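Local coordinates for uncharacterized protein TP-0789 domain-containing protein (Nitrosomonas europaea ATCC 19718, PDB 3BUU) that is of unknown function but has a LolA-like fold and may bind lipid-modified or other hydrophobic cargo, at residues S25-V30 with K211-P216; T34-H39 with S199-V204; I191-A196 with S203-S208. One frame throughout, in Å; residues are numbered along the deposited sequence. Where two conformers were deposited one is given.

Interaction 1. Residues S25-V30 with K211-P216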
ATOM      1  N   SER A  25       1.741  -3.621 -15.112  0.50  6.38           N
ATOM      2  CA  SER A  25       0.783  -2.528 -15.047  0.50  6.72           C
ATOM      3  C   SER A  25      -0.648  -3.030 -14.846  0.50  5.54           C
ATOM      4  O   SER A  25      -1.125  -3.907 -15.584  0.50  5.60           O
ATOM      5  CB  SER A  25       0.872  -1.736 -16.358  0.50  7.17           C
ATOM      6  OG  SER A  25       2.128  -1.103 -16.464  0.50  7.07           O
ATOM      7  N   PHE A  26      -1.362  -2.473 -13.870  1.00  6.22           N
ATOM      8  CA  PHE A  26      -2.688  -2.961 -13.585  1.00  6.54           C
ATOM      9  C   PHE A  26      -3.566  -1.863 -13.002  1.00  5.80           C
ATOM     10  O   PHE A  26      -3.089  -0.812 -12.570  1.00  6.57           O
ATOM     11  CB  PHE A  26      -2.645  -4.216 -12.660  1.00  7.83           C
ATOM     12  CG  PHE A  26      -2.201  -3.946 -11.251  1.00  7.60           C
ATOM     13  CD1 PHE A  26      -3.139  -3.584 -10.271  1.00  9.14           C
ATOM     14  CD2 PHE A  26      -0.871  -4.067 -10.869  1.00  7.70           C
ATOM     15  CE1 PHE A  26      -2.737  -3.335  -8.958  1.00  9.98           C
ATOM     16  CE2 PHE A  26      -0.492  -3.795  -9.544  1.00  9.28           C
ATOM     17  CZ  PHE A  26      -1.414  -3.461  -8.622  1.00  8.99           C
ATOM     18  N   GLN A  27      -4.865  -2.159 -12.995  0.50  6.22           N
ATOM     19  CA  GLN A  27      -5.895  -1.367 -12.367  0.50  6.21           C
ATOM     20  C   GLN A  27      -6.490  -2.189 -11.228  0.50  6.72           C
ATOM     21  O   GLN A  27      -6.635  -3.416 -11.340  0.50  7.07           O
ATOM     22  CB  GLN A  27      -6.951  -1.041 -13.432  0.50  5.67           C
ATOM     23  CG  GLN A  27      -8.007  -0.149 -12.883  0.50  6.81           C
ATOM     24  CD  GLN A  27      -9.099   0.107 -13.886  0.50  8.03           C
ATOM     25  OE1 GLN A  27      -8.881   0.720 -14.925  0.50 12.08           O
ATOM     26  NE2 GLN A  27     -10.298  -0.376 -13.585  0.50  9.88           N
ATOM     27  N   VAL A  28      -6.885  -1.513 -10.146  1.00  6.84           N
ATOM     28  CA  VAL A  28      -7.619  -2.173  -9.087  1.00  7.31           C
ATOM     29  C   VAL A  28      -8.505  -1.173  -8.368  1.00  6.54           C
ATOM     30  O   VAL A  28      -8.170   0.019  -8.322  1.00  8.01           O
ATOM     31  CB  VAL A  28      -6.662  -2.907  -8.122  1.00  7.21           C
ATOM     32  CG1 VAL A  28      -5.805  -1.941  -7.321  1.00  7.96           C
ATOM     33  CG2 VAL A  28      -7.405  -3.869  -7.207  1.00  8.71           C
ATOM     34  N   ASN A  29      -9.607  -1.653  -7.813  1.00  7.17           N
ATOM     35  CA  ASN A  29     -10.442  -0.816  -6.933  0.70  7.71           C
ATOM     36  C   ASN A  29     -10.149  -1.155  -5.490  1.00  7.57           C
ATOM     37  O   ASN A  29      -9.983  -2.321  -5.141  1.00  7.55           O
ATOM     38  CB  ASN A  29     -11.936  -1.046  -7.225  0.70  8.34           C
ATOM     39  CG  ASN A  29     -12.282  -0.789  -8.677  0.70 11.36           C
ATOM     40  OD1 ASN A  29     -11.717   0.089  -9.344  0.70 16.36           O
ATOM     41  ND2 ASN A  29     -13.199  -1.579  -9.184  0.70 15.08           N
ATOM     42  N   VAL A  30     -10.122  -0.119  -4.656  1.00  7.57           N
ATOM     43  CA  VAL A  30      -9.859  -0.286  -3.231  1.00  8.12           C
ATOM     44  C   VAL A  30     -10.922   0.400  -2.411  1.00  8.42           C
ATOM     45  O   VAL A  30     -11.166   1.602  -2.605  1.00  9.61           O
ATOM     46  CB  VAL A  30      -8.466   0.299  -2.837  1.00 10.31           C
ATOM     47  CG1 VAL A  30      -8.113  -0.152  -1.417  1.00 12.21           C
ATOM     48  CG2 VAL A  30      -7.388  -0.150  -3.841  1.00 10.09           C
ATOM     49  N   LYS A 211      -7.188  -5.972 -12.671  1.00  7.87           N
ATOM     50  CA  LYS A 211      -7.052  -6.389 -14.061  1.00  8.43           C
ATOM     51  C   LYS A 211      -5.810  -5.742 -14.621  1.00  7.00           C
ATOM     52  O   LYS A 211      -5.454  -4.596 -14.299  1.00  8.01           O
ATOM     53  CB  LYS A 211      -8.274  -5.997 -14.859  1.00 10.93           C
ATOM     54  CG  LYS A 211      -8.497  -4.557 -14.909  1.00 12.07           C
ATOM     55  CD  LYS A 211      -9.828  -4.221 -15.518  1.00 19.21           C
ATOM     56  CE  LYS A 211     -10.950  -4.400 -14.564  1.00 22.94           C
ATOM     57  NZ  LYS A 211     -12.251  -4.029 -15.187  1.00 24.78           N
ATOM     58  N   LEU A 212      -5.140  -6.472 -15.515  1.00  7.18           N
ATOM     59  CA  LEU A 212      -3.962  -5.895 -16.178  1.00  8.15           C
ATOM     60  C   LEU A 212      -4.399  -4.806 -17.134  1.00  7.99           C
ATOM     61  O   LEU A 212      -5.491  -4.873 -17.712  1.00  9.67           O
ATOM     62  CB  LEU A 212      -3.175  -7.007 -16.879  1.00 10.56           C
ATOM     63  CG  LEU A 212      -2.572  -8.006 -15.855  1.00 11.78           C
ATOM     64  CD1 LEU A 212      -1.938  -9.203 -16.533  1.00 17.53           C
ATOM     65  CD2 LEU A 212      -1.664  -7.413 -14.830  1.00 13.35           C
ATOM     66  N   ARG A 213      -3.581  -3.782 -17.287  1.00  7.59           N
ATOM     67  CA  ARG A 213      -3.970  -2.645 -18.121  1.00  8.85           C
ATOM     68  C   ARG A 213      -2.709  -2.007 -18.629  1.00  8.34           C
ATOM     69  O   ARG A 213      -1.790  -1.830 -17.847  1.00  9.71           O
ATOM     70  CB  ARG A 213      -4.763  -1.604 -17.276  1.00 10.10           C
ATOM     71  CG  ARG A 213      -5.266  -0.478 -18.115  1.00 11.75           C
ATOM     72  CD  ARG A 213      -6.358   0.351 -17.540  1.00 13.64           C
ATOM     73  NE  ARG A 213      -6.602   1.485 -18.432  1.00 12.62           N
ATOM     74  CZ  ARG A 213      -7.451   2.468 -18.176  1.00 14.82           C
ATOM     75  NH1 ARG A 213      -8.161   2.444 -17.059  1.00 17.16           N
ATOM     76  NH2 ARG A 213      -7.567   3.488 -19.016  1.00 15.91           N
ATOM     77  N   ASP A 214      -2.683  -1.606 -19.889  1.00  8.54           N
ATOM     78  CA  ASP A 214      -1.564  -0.846 -20.417  1.00  9.00           C
ATOM     79  C   ASP A 214      -1.631   0.591 -19.908  1.00  8.24           C
ATOM     80  O   ASP A 214      -2.665   1.271 -20.048  1.00  8.70           O
ATOM     81  CB  ASP A 214      -1.611  -0.894 -21.947  1.00  9.99           C
ATOM     82  CG  ASP A 214      -0.374  -0.333 -22.586  1.00 14.74           C
ATOM     83  OD1 ASP A 214       0.683  -0.228 -21.935  1.00 23.29           O
ATOM     84  OD2 ASP A 214      -0.435  -0.085 -23.782  1.00 18.54           O
ATOM     85  N   LEU A 215      -0.553   1.059 -19.299  1.00  7.23           N
ATOM     86  CA  LEU A 215      -0.533   2.386 -18.706  1.00  8.00           C
ATOM     87  C   LEU A 215       0.610   3.167 -19.326  1.00  8.02           C
ATOM     88  O   LEU A 215       1.749   3.115 -18.840  1.00  9.64           O
ATOM     89  CB  LEU A 215      -0.381   2.310 -17.179  1.00  8.28           C
ATOM     90  CG  LEU A 215      -1.537   1.547 -16.477  1.00  7.85           C
ATOM     91  CD1 LEU A 215      -1.186   1.395 -14.993  1.00  8.56           C
ATOM     92  CD2 LEU A 215      -2.850   2.262 -16.632  1.00  9.51           C
ATOM     93  N   PRO A 216       0.332   3.873 -20.421  1.00  7.37           N
ATOM     94  CA  PRO A 216       1.395   4.615 -21.085  1.00  7.91           C
ATOM     95  C   PRO A 216       2.012   5.644 -20.188  1.00  7.53           C
ATOM     96  O   PRO A 216       1.338   6.317 -19.387  1.00  7.82           O
ATOM     97  CB  PRO A 216       0.671   5.281 -22.269  1.00  9.02           C
ATOM     98  CG  PRO A 216      -0.535   4.497 -22.487  1.00  9.62           C
ATOM     99  CD  PRO A 216      -0.971   4.053 -21.092  1.00  8.13           C
TER
HETATM  100  O   HOH W   1       1.962  -0.385 -19.152  1.00 12.29           O
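The first and last strands of the chain, 26-36 and 202-212, run antiparallel side by side, and Gln27 and Lys211 form one of their last regular pairs. Gln27 N donates to Lys211 O at 2.8 Å, and Lys211 N returns the bond to Gln27 O at 2.9 Å. In the next pair, which is non-hydrogen-bonded, the CA atoms of Phe26 and Leu212 come within 4.1 Å while their side chains diverge. Phe26 turns its ring away to meet that of Phe21; of its side chain, CB stays against Leu212, 4.0 Å from CD2.

Beyond this point the pairing becomes less regular. Arg213 N still reaches Ser25 O at 3.0 Å, but it approaches from above the carbonyl plane, 41° out of it, as segment 211-216 leaves the strand.

A side-chain bond accompanies the change. Gln27 has CG anti to its backbone N (chi1 -176°) and an extended chain that runs beside Lys211, carrying its amide to the edge of the Arg213 guanidinium. There, in one of the two conformers of Gln27 and therefore less certain, OE1 receives Arg213 NH1 at 2.8 Å within the guanidinium plane, although the two flat groups are turned 61° apart. Lys211 NZ pairs instead with Asp209. Further out, Leu215 CD1 lies 4.0 Å from Ser25 CB, and a water accepts from Leu215 N at 2.9 Å while also bonding Ser25 OG. The arrangement is that of the end of an antiparallel pair, where the first and last strands of a LolA-like fold part.

Interaction 2. Residues T34-H39 with S199-V204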
ATOM      1  N   THR A  34     -12.823   2.469   7.795  1.00  8.11           N
ATOM      2  CA  THR A  34     -12.110   2.705   9.038  1.00  7.92           C
ATOM      3  C   THR A  34     -13.101   2.920  10.156  1.00  7.91           C
ATOM      4  O   THR A  34     -14.064   3.681   9.971  1.00  8.87           O
ATOM      5  CB  THR A  34     -11.214   3.930   8.942  1.00  9.05           C
ATOM      6  OG1 THR A  34     -10.247   3.734   7.900  1.00  8.72           O
ATOM      7  CG2 THR A  34     -10.491   4.226  10.212  1.00  9.79           C
ATOM      8  N   ALA A  35     -12.877   2.266  11.285  1.00  8.38           N
ATOM      9  CA  ALA A  35     -13.709   2.503  12.445  1.00  9.31           C
ATOM     10  C   ALA A  35     -12.887   2.374  13.681  1.00  8.60           C
ATOM     11  O   ALA A  35     -11.890   1.630  13.714  1.00  7.67           O
ATOM     12  CB  ALA A  35     -14.834   1.490  12.483  1.00 12.30           C
ATOM     13  N   ALA A  36     -13.355   3.030  14.721  1.00 10.76           N
ATOM     14  CA  ALA A  36     -12.874   2.853  16.074  1.00  9.34           C
ATOM     15  C   ALA A  36     -14.083   2.720  16.925  1.00  8.63           C
ATOM     16  O   ALA A  36     -15.159   3.126  16.495  1.00 11.69           O
ATOM     17  CB  ALA A  36     -12.027   4.049  16.528  1.00 10.25           C
ATOM     18  N   PRO A  37     -14.003   2.147  18.131  0.50  8.51           N
ATOM     19  CA  PRO A  37     -15.241   1.801  18.882  0.50  9.82           C
ATOM     20  C   PRO A  37     -16.509   2.767  18.981  0.50 10.55           C
ATOM     21  O   PRO A  37     -17.586   2.295  18.841  0.50 12.29           O
ATOM     22  CB  PRO A  37     -14.666   1.406  20.242  0.50  8.64           C
ATOM     23  CG  PRO A  37     -13.352   0.753  19.864  0.50 10.05           C
ATOM     24  CD  PRO A  37     -12.793   1.723  18.863  0.50  9.04           C
ATOM     25  N   ASP A  38     -16.318   4.066  19.215  1.00 13.89           N
ATOM     26  CA  ASP A  38     -17.077   5.240  19.392  1.00 14.29           C
ATOM     27  C   ASP A  38     -16.934   6.214  18.193  1.00 14.61           C
ATOM     28  O   ASP A  38     -17.421   7.319  18.304  1.00 17.85           O
ATOM     29  CB  ASP A  38     -16.590   5.975  20.669  1.00 15.71           C
ATOM     30  CG  ASP A  38     -16.818   5.202  21.945  1.00 16.86           C
ATOM     31  OD1 ASP A  38     -17.606   4.250  21.959  1.00 18.77           O
ATOM     32  OD2 ASP A  38     -16.231   5.616  22.985  1.00 21.10           O
ATOM     33  N   HIS A  39     -16.261   5.834  17.095  1.00 15.34           N
ATOM     34  CA  HIS A  39     -16.190   6.707  15.925  1.00 16.58           C
ATOM     35  C   HIS A  39     -15.873   5.915  14.672  1.00 17.04           C
ATOM     36  O   HIS A  39     -14.849   5.242  14.575  1.00 17.83           O
ATOM     37  CB  HIS A  39     -15.117   7.792  16.119  1.00 18.36           C
ATOM     38  N   SER A 199      -5.538   5.496  19.086  1.00 10.77           N
ATOM     39  CA  SER A 199      -6.802   5.931  18.456  1.00 10.06           C
ATOM     40  C   SER A 199      -7.892   4.866  18.485  1.00  9.70           C
ATOM     41  O   SER A 199      -9.056   5.185  18.308  1.00 10.78           O
ATOM     42  CB  SER A 199      -6.606   6.392  17.014  1.00 11.63           C
ATOM     43  OG  SER A 199      -6.419   5.272  16.162  1.00  9.49           O
ATOM     44  N   GLY A 200      -7.493   3.601  18.529  1.00  8.86           N
ATOM     45  CA  GLY A 200      -8.436   2.505  18.374  1.00  8.28           C
ATOM     46  C   GLY A 200      -8.875   2.271  16.952  1.00  6.74           C
ATOM     47  O   GLY A 200      -9.723   1.408  16.708  1.00  6.93           O
ATOM     48  N   GLU A 201      -8.310   3.007  15.999  1.00  6.56           N
ATOM     49  CA  GLU A 201      -8.724   2.825  14.610  1.00  6.92           C
ATOM     50  C   GLU A 201      -8.203   1.550  14.015  1.00  6.25           C
ATOM     51  O   GLU A 201      -7.032   1.179  14.182  1.00  6.14           O
ATOM     52  CB  GLU A 201      -8.194   3.961  13.762  1.00  8.75           C
ATOM     53  CG  GLU A 201      -8.965   5.245  13.925  1.00 12.03           C
ATOM     54  CD  GLU A 201      -8.330   6.378  13.127  1.00 14.79           C
ATOM     55  OE1 GLU A 201      -7.417   6.141  12.265  1.00 13.80           O
ATOM     56  OE2 GLU A 201      -8.761   7.533  13.338  1.00 20.38           O
ATOM     57  N   VAL A 202      -9.072   0.949  13.212  1.00  5.88           N
ATOM     58  CA  VAL A 202      -8.728  -0.164  12.329  1.00  6.72           C
ATOM     59  C   VAL A 202      -9.270   0.162  10.946  1.00  6.15           C
ATOM     60  O   VAL A 202     -10.463   0.509  10.816  1.00  8.06           O
ATOM     61  CB  VAL A 202      -9.326  -1.482  12.840  1.00  7.49           C
ATOM     62  CG1 VAL A 202      -9.054  -2.607  11.868  1.00 10.06           C
ATOM     63  CG2 VAL A 202      -8.775  -1.803  14.224  1.00  9.00           C
ATOM     64  N   SER A 203      -8.410   0.109   9.924  1.00  6.15           N
ATOM     65  CA  SER A 203      -8.834   0.284   8.549  1.00  6.22           C
ATOM     66  C   SER A 203      -8.791  -1.023   7.829  1.00  6.15           C
ATOM     67  O   SER A 203      -7.788  -1.749   7.874  1.00  7.53           O
ATOM     68  CB  SER A 203      -7.893   1.266   7.827  1.00  7.22           C
ATOM     69  OG  SER A 203      -7.925   2.565   8.415  1.00  7.62           O
ATOM     70  N   VAL A 204      -9.900  -1.356   7.174  1.00  6.33           N
ATOM     71  CA  VAL A 204     -10.039  -2.584   6.407  1.00  7.51           C
ATOM     72  C   VAL A 204     -10.058  -2.197   4.938  1.00  6.92           C
ATOM     73  O   VAL A 204     -10.974  -1.487   4.482  1.00  7.84           O
ATOM     74  CB  VAL A 204     -11.291  -3.391   6.828  1.00  7.94           C
ATOM     75  CG1 VAL A 204     -11.429  -4.643   5.992  1.00 10.23           C
ATOM     76  CG2 VAL A 204     -11.246  -3.712   8.319  1.00  9.83           C
TER
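Chi1 of -60° in Thr34 and -63° in Ser203 sets each hydroxyl beside its own backbone N, and because this non-hydrogen-bonded pair shares a face, the two oxygens meet. Thr34 OG1 and Ser203 OG are hydrogen-bonded at 2.7 Å, and either could be the donor. The other branch of Thr34, CG2, is anti to the backbone N and extends alongside the extended side chain of Glu201, 4.1 Å from its CG.

Behind the hydroxyl pair lies ordinary antiparallel pairing between strands 26-36 and 202-212. Ala35 N donates to Val202 O at 3.0 Å and Val202 N to Ala35 O at 2.9 Å, with the side chains of this pair on the face opposite Thr34 and Ser203. Thr34 CA adds a C-H···O contact of 3.3 Å to Val202 O.

Toward the ends of the strands the contact passes into two turns. Ala36 opens a type I turn to His39, and its methyl rests on the facing backbone, with CB 3.5 Å from Gly200 O. Gly200 has a positive phi of 77°, a conformation that favours glycine, and its carbonyl oxygen also meets Pro37 CD. Ser199 opens an ST turn, its OG accepting from Glu201 N at 3.0 Å and bonding Asp195 as well. Glu201 OE1 is bound by the side chain of Gln100.

The backbone N of that same Gln100 donates to Ser203 OG, which is thus held by Gln100 as well as by Thr34. The chemistry implies that the buried hydroxyls partner each other across neighbouring strands, making the polar side-chain link between the two segments hydroxyl to hydroxyl rather than ionic.

Interaction 3. Residues I191-A196 with S203-S208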
ATOM      1  N   ILE A 191      -6.605  -6.238   3.390  1.00  6.79           N
ATOM      2  CA  ILE A 191      -5.556  -5.938   4.343  0.50  6.70           C
ATOM      3  C   ILE A 191      -6.197  -5.171   5.467  1.00  5.84           C
ATOM      4  O   ILE A 191      -7.018  -4.290   5.251  1.00  7.13           O
ATOM      5  CB  ILE A 191      -4.382  -5.125   3.738  0.50  6.94           C
ATOM      6  CG1 ILE A 191      -3.630  -5.900   2.656  0.50  7.17           C
ATOM      7  CG2 ILE A 191      -3.400  -4.728   4.850  0.50  7.96           C
ATOM      8  CD1 ILE A 191      -2.685  -5.022   1.822  0.50  8.39           C
ATOM      9  N   ILE A 192      -5.824  -5.539   6.687  1.00  6.03           N
ATOM     10  CA  ILE A 192      -6.324  -4.856   7.892  1.00  6.41           C
ATOM     11  C   ILE A 192      -5.186  -4.125   8.536  1.00  6.52           C
ATOM     12  O   ILE A 192      -4.197  -4.743   8.865  1.00  8.47           O
ATOM     13  CB  ILE A 192      -6.960  -5.859   8.863  1.00  8.09           C
ATOM     14  CG1 ILE A 192      -8.038  -6.704   8.146  1.00 10.40           C
ATOM     15  CG2 ILE A 192      -7.542  -5.135  10.072  1.00  9.92           C
ATOM     16  CD1 ILE A 192      -7.523  -8.055   7.779  1.00 13.93           C
HETATM   17  N   MSE A 193      -5.342  -2.821   8.698  1.00  5.87           N
HETATM   18  CA  MSE A 193      -4.310  -1.963   9.302  0.50  5.86           C
HETATM   19  C   MSE A 193      -4.821  -1.429  10.615  1.00  5.45           C
HETATM   20  O   MSE A 193      -5.853  -0.765  10.659  1.00  6.68           O
HETATM   21  CB  MSE A 193      -3.900  -0.800   8.387  0.50  6.80           C
HETATM   22  CG  MSE A 193      -3.154  -1.293   7.137  0.50  7.32           C
HETATM   23 SE   MSE A 193      -2.297   0.117   6.150  0.50 11.64          SE
HETATM   24  CE  MSE A 193      -1.470  -1.050   4.949  0.50  9.18           C
ATOM     25  N   GLU A 194      -4.071  -1.713  11.680  0.50  5.63           N
ATOM     26  CA  GLU A 194      -4.491  -1.419  13.046  0.50  6.81           C
ATOM     27  C   GLU A 194      -3.518  -0.398  13.639  0.50  6.11           C
ATOM     28  O   GLU A 194      -2.292  -0.552  13.532  0.50  6.54           O
ATOM     29  CB  GLU A 194      -4.457  -2.745  13.827  0.50  7.51           C
ATOM     30  CG  GLU A 194      -4.874  -2.657  15.302  0.50  7.90           C
ATOM     31  CD  GLU A 194      -4.733  -4.016  16.018  0.50 10.07           C
ATOM     32  OE1 GLU A 194      -4.736  -5.041  15.305  0.50 14.03           O
ATOM     33  OE2 GLU A 194      -4.611  -4.083  17.271  0.50 12.78           O
ATOM     34  N   ASP A 195      -4.053   0.653  14.263  1.00  6.14           N
ATOM     35  CA  ASP A 195      -3.216   1.592  15.006  1.00  6.44           C
ATOM     36  C   ASP A 195      -2.561   0.866  16.175  1.00  6.68           C
ATOM     37  O   ASP A 195      -3.240   0.146  16.893  1.00  7.89           O
ATOM     38  CB  ASP A 195      -4.073   2.721  15.540  1.00  6.68           C
ATOM     39  CG  ASP A 195      -3.254   3.902  16.040  1.00  8.37           C
ATOM     40  OD1 ASP A 195      -1.997   3.878  16.057  1.00  8.50           O
ATOM     41  OD2 ASP A 195      -3.896   4.874  16.452  1.00 11.69           O
ATOM     42  N   ALA A 196      -1.249   1.074  16.349  1.00  7.13           N
ATOM     43  CA  ALA A 196      -0.537   0.562  17.523  1.00  8.23           C
ATOM     44  C   ALA A 196      -0.534   1.531  18.683  1.00  9.29           C
ATOM     45  O   ALA A 196      -0.112   1.168  19.765  1.00 10.64           O
ATOM     46  CB  ALA A 196       0.881   0.169  17.182  1.00 10.09           C
ATOM     47  N   SER A 203      -8.410   0.109   9.924  1.00  6.15           N
ATOM     48  CA  SER A 203      -8.834   0.284   8.549  1.00  6.22           C
ATOM     49  C   SER A 203      -8.791  -1.023   7.829  1.00  6.15           C
ATOM     50  O   SER A 203      -7.788  -1.749   7.874  1.00  7.53           O
ATOM     51  CB  SER A 203      -7.893   1.266   7.827  1.00  7.22           C
ATOM     52  OG  SER A 203      -7.925   2.565   8.415  1.00  7.62           O
ATOM     53  N   VAL A 204      -9.900  -1.356   7.174  1.00  6.33           N
ATOM     54  CA  VAL A 204     -10.039  -2.584   6.407  1.00  7.51           C
ATOM     55  C   VAL A 204     -10.058  -2.197   4.938  1.00  6.92           C
ATOM     56  O   VAL A 204     -10.974  -1.487   4.482  1.00  7.84           O
ATOM     57  CB  VAL A 204     -11.291  -3.391   6.828  1.00  7.94           C
ATOM     58  CG1 VAL A 204     -11.429  -4.643   5.992  1.00 10.23           C
ATOM     59  CG2 VAL A 204     -11.246  -3.712   8.319  1.00  9.83           C
ATOM     60  N   LEU A 205      -9.061  -2.677   4.191  1.00  6.95           N
ATOM     61  CA  LEU A 205      -8.894  -2.398   2.759  1.00  6.94           C
ATOM     62  C   LEU A 205      -9.278  -3.607   1.964  1.00  7.74           C
ATOM     63  O   LEU A 205      -8.675  -4.666   2.142  1.00  8.96           O
ATOM     64  CB  LEU A 205      -7.426  -2.061   2.421  1.00  8.14           C
ATOM     65  CG  LEU A 205      -6.834  -0.812   3.048  1.00  8.46           C
ATOM     66  CD1 LEU A 205      -6.467  -1.019   4.509  1.00 12.03           C
ATOM     67  CD2 LEU A 205      -5.630  -0.392   2.281  1.00 13.98           C
ATOM     68  N   ASP A 206     -10.282  -3.469   1.092  1.00  7.42           N
ATOM     69  CA  ASP A 206     -10.692  -4.561   0.234  1.00  8.08           C
ATOM     70  C   ASP A 206     -10.425  -4.207  -1.218  1.00  7.92           C
ATOM     71  O   ASP A 206     -10.845  -3.140  -1.724  1.00  8.78           O
ATOM     72  CB  ASP A 206     -12.186  -4.838   0.419  1.00  9.75           C
ATOM     73  CG  ASP A 206     -12.470  -5.546   1.733  1.00 10.74           C
ATOM     74  OD1 ASP A 206     -11.800  -6.574   2.022  1.00 11.40           O
ATOM     75  OD2 ASP A 206     -13.350  -5.111   2.486  1.00 13.74           O
ATOM     76  N   TYR A 207      -9.744  -5.120  -1.894  1.00  7.65           N
ATOM     77  CA  TYR A 207      -9.292  -4.960  -3.276  1.00  7.95           C
ATOM     78  C   TYR A 207     -10.193  -5.726  -4.183  1.00  8.40           C
ATOM     79  O   TYR A 207     -10.435  -6.905  -3.909  1.00 10.12           O
ATOM     80  CB  TYR A 207      -7.848  -5.458  -3.463  1.00  7.87           C
ATOM     81  CG  TYR A 207      -6.895  -4.607  -2.739  1.00  8.78           C
ATOM     82  CD1 TYR A 207      -6.176  -3.659  -3.410  1.00 10.09           C
ATOM     83  CD2 TYR A 207      -6.721  -4.736  -1.336  1.00 11.44           C
ATOM     84  CE1 TYR A 207      -5.259  -2.807  -2.699  1.00 12.87           C
ATOM     85  CE2 TYR A 207      -5.846  -3.925  -0.636  1.00 13.44           C
ATOM     86  CZ  TYR A 207      -5.150  -2.954  -1.305  1.00 12.35           C
ATOM     87  OH  TYR A 207      -4.277  -2.171  -0.575  1.00 14.51           O
ATOM     88  N   SER A 208     -10.653  -5.117  -5.277  1.00  7.15           N
ATOM     89  CA  SER A 208     -11.586  -5.792  -6.200  1.00  8.08           C
ATOM     90  C   SER A 208     -11.279  -5.382  -7.615  1.00  7.31           C
ATOM     91  O   SER A 208     -10.689  -4.327  -7.889  1.00  8.15           O
ATOM     92  CB  SER A 208     -13.016  -5.487  -5.800  1.00  9.15           C
ATOM     93  OG  SER A 208     -13.304  -4.139  -5.917  1.00 10.08           O
TER
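Met193 and Leu205 meet on one face of the strand pair, with CG of the selenomethionine 4.2 Å from Leu205 CD1. Ile191 lies on the same face, and its CD1 reaches across to the phenol end of Tyr207, 4.1 Å from OH and about as far from CE2. The two side chains meet at a slant. Leu205 also leans back over the facing backbone. Its chi1 of -63° sets CG beside the backbone N, and chi2 of 77° then turns CD1 back to 3.4 Å from Ile191 O. Helix 103-107 packs against this face, where Ile106 touches both Leu205 and Tyr207 and Asp105 touches Met193. On the other face Ile192 and Val204 make a sparser contact, CG2 to CG2 at 4.3 Å.

These side chains are borne by a beta hairpin, strands 185-195 and 202-212, which lies within the antiparallel strand array of this LolA-like fold. Two hydrogen-bonded pairs flank the non-hydrogen-bonded Ile192-Val204 pair. In the first, Leu205 N gives to Ile191 O at 2.8 Å, and Ile191 N to Leu205 O at 2.9 Å. In the second, Met193 N meets Ser203 O at 2.8 Å in an almost straight bond (176° at the hydrogen), and Ser203 N donates back to Met193 O. The same Ser203 oxygen takes a C-H···O contact from Ile192 CA, so two neighbouring residues converge on one acceptor.

Polar groups lie at the edge of this cluster. Tyr207 OH is hydrogen-bonded to Arg20, which also makes a cation-pi contact with the ring, and Asp206, whose CB points away, bends its carboxylate back to a salt bridge with Arg190 of the facing strand.

How the interactions relate
All three contacts use strand 202-212. Interactions 1 and 2 bind it to strand 26-36 at opposite ends, their centres about 29 Å apart, whereas interaction 3 joins it to strand 185-195 on its other edge. Interaction 3 is the buried one, and its side-chain contacts are apolar. Interactions 1 and 2 are only partly buried and combine backbone pairing with polar side-chain bonds, amide to guanidinium in the first and hydroxyl to hydroxyl in the second. Interactions 2 and 3 share Ser203 and Val204, and Val202 CG1 packs on Ile192 CG2 at 3.5 Å. Interactions 1 and 3 adjoin where Val30 meets Tyr207.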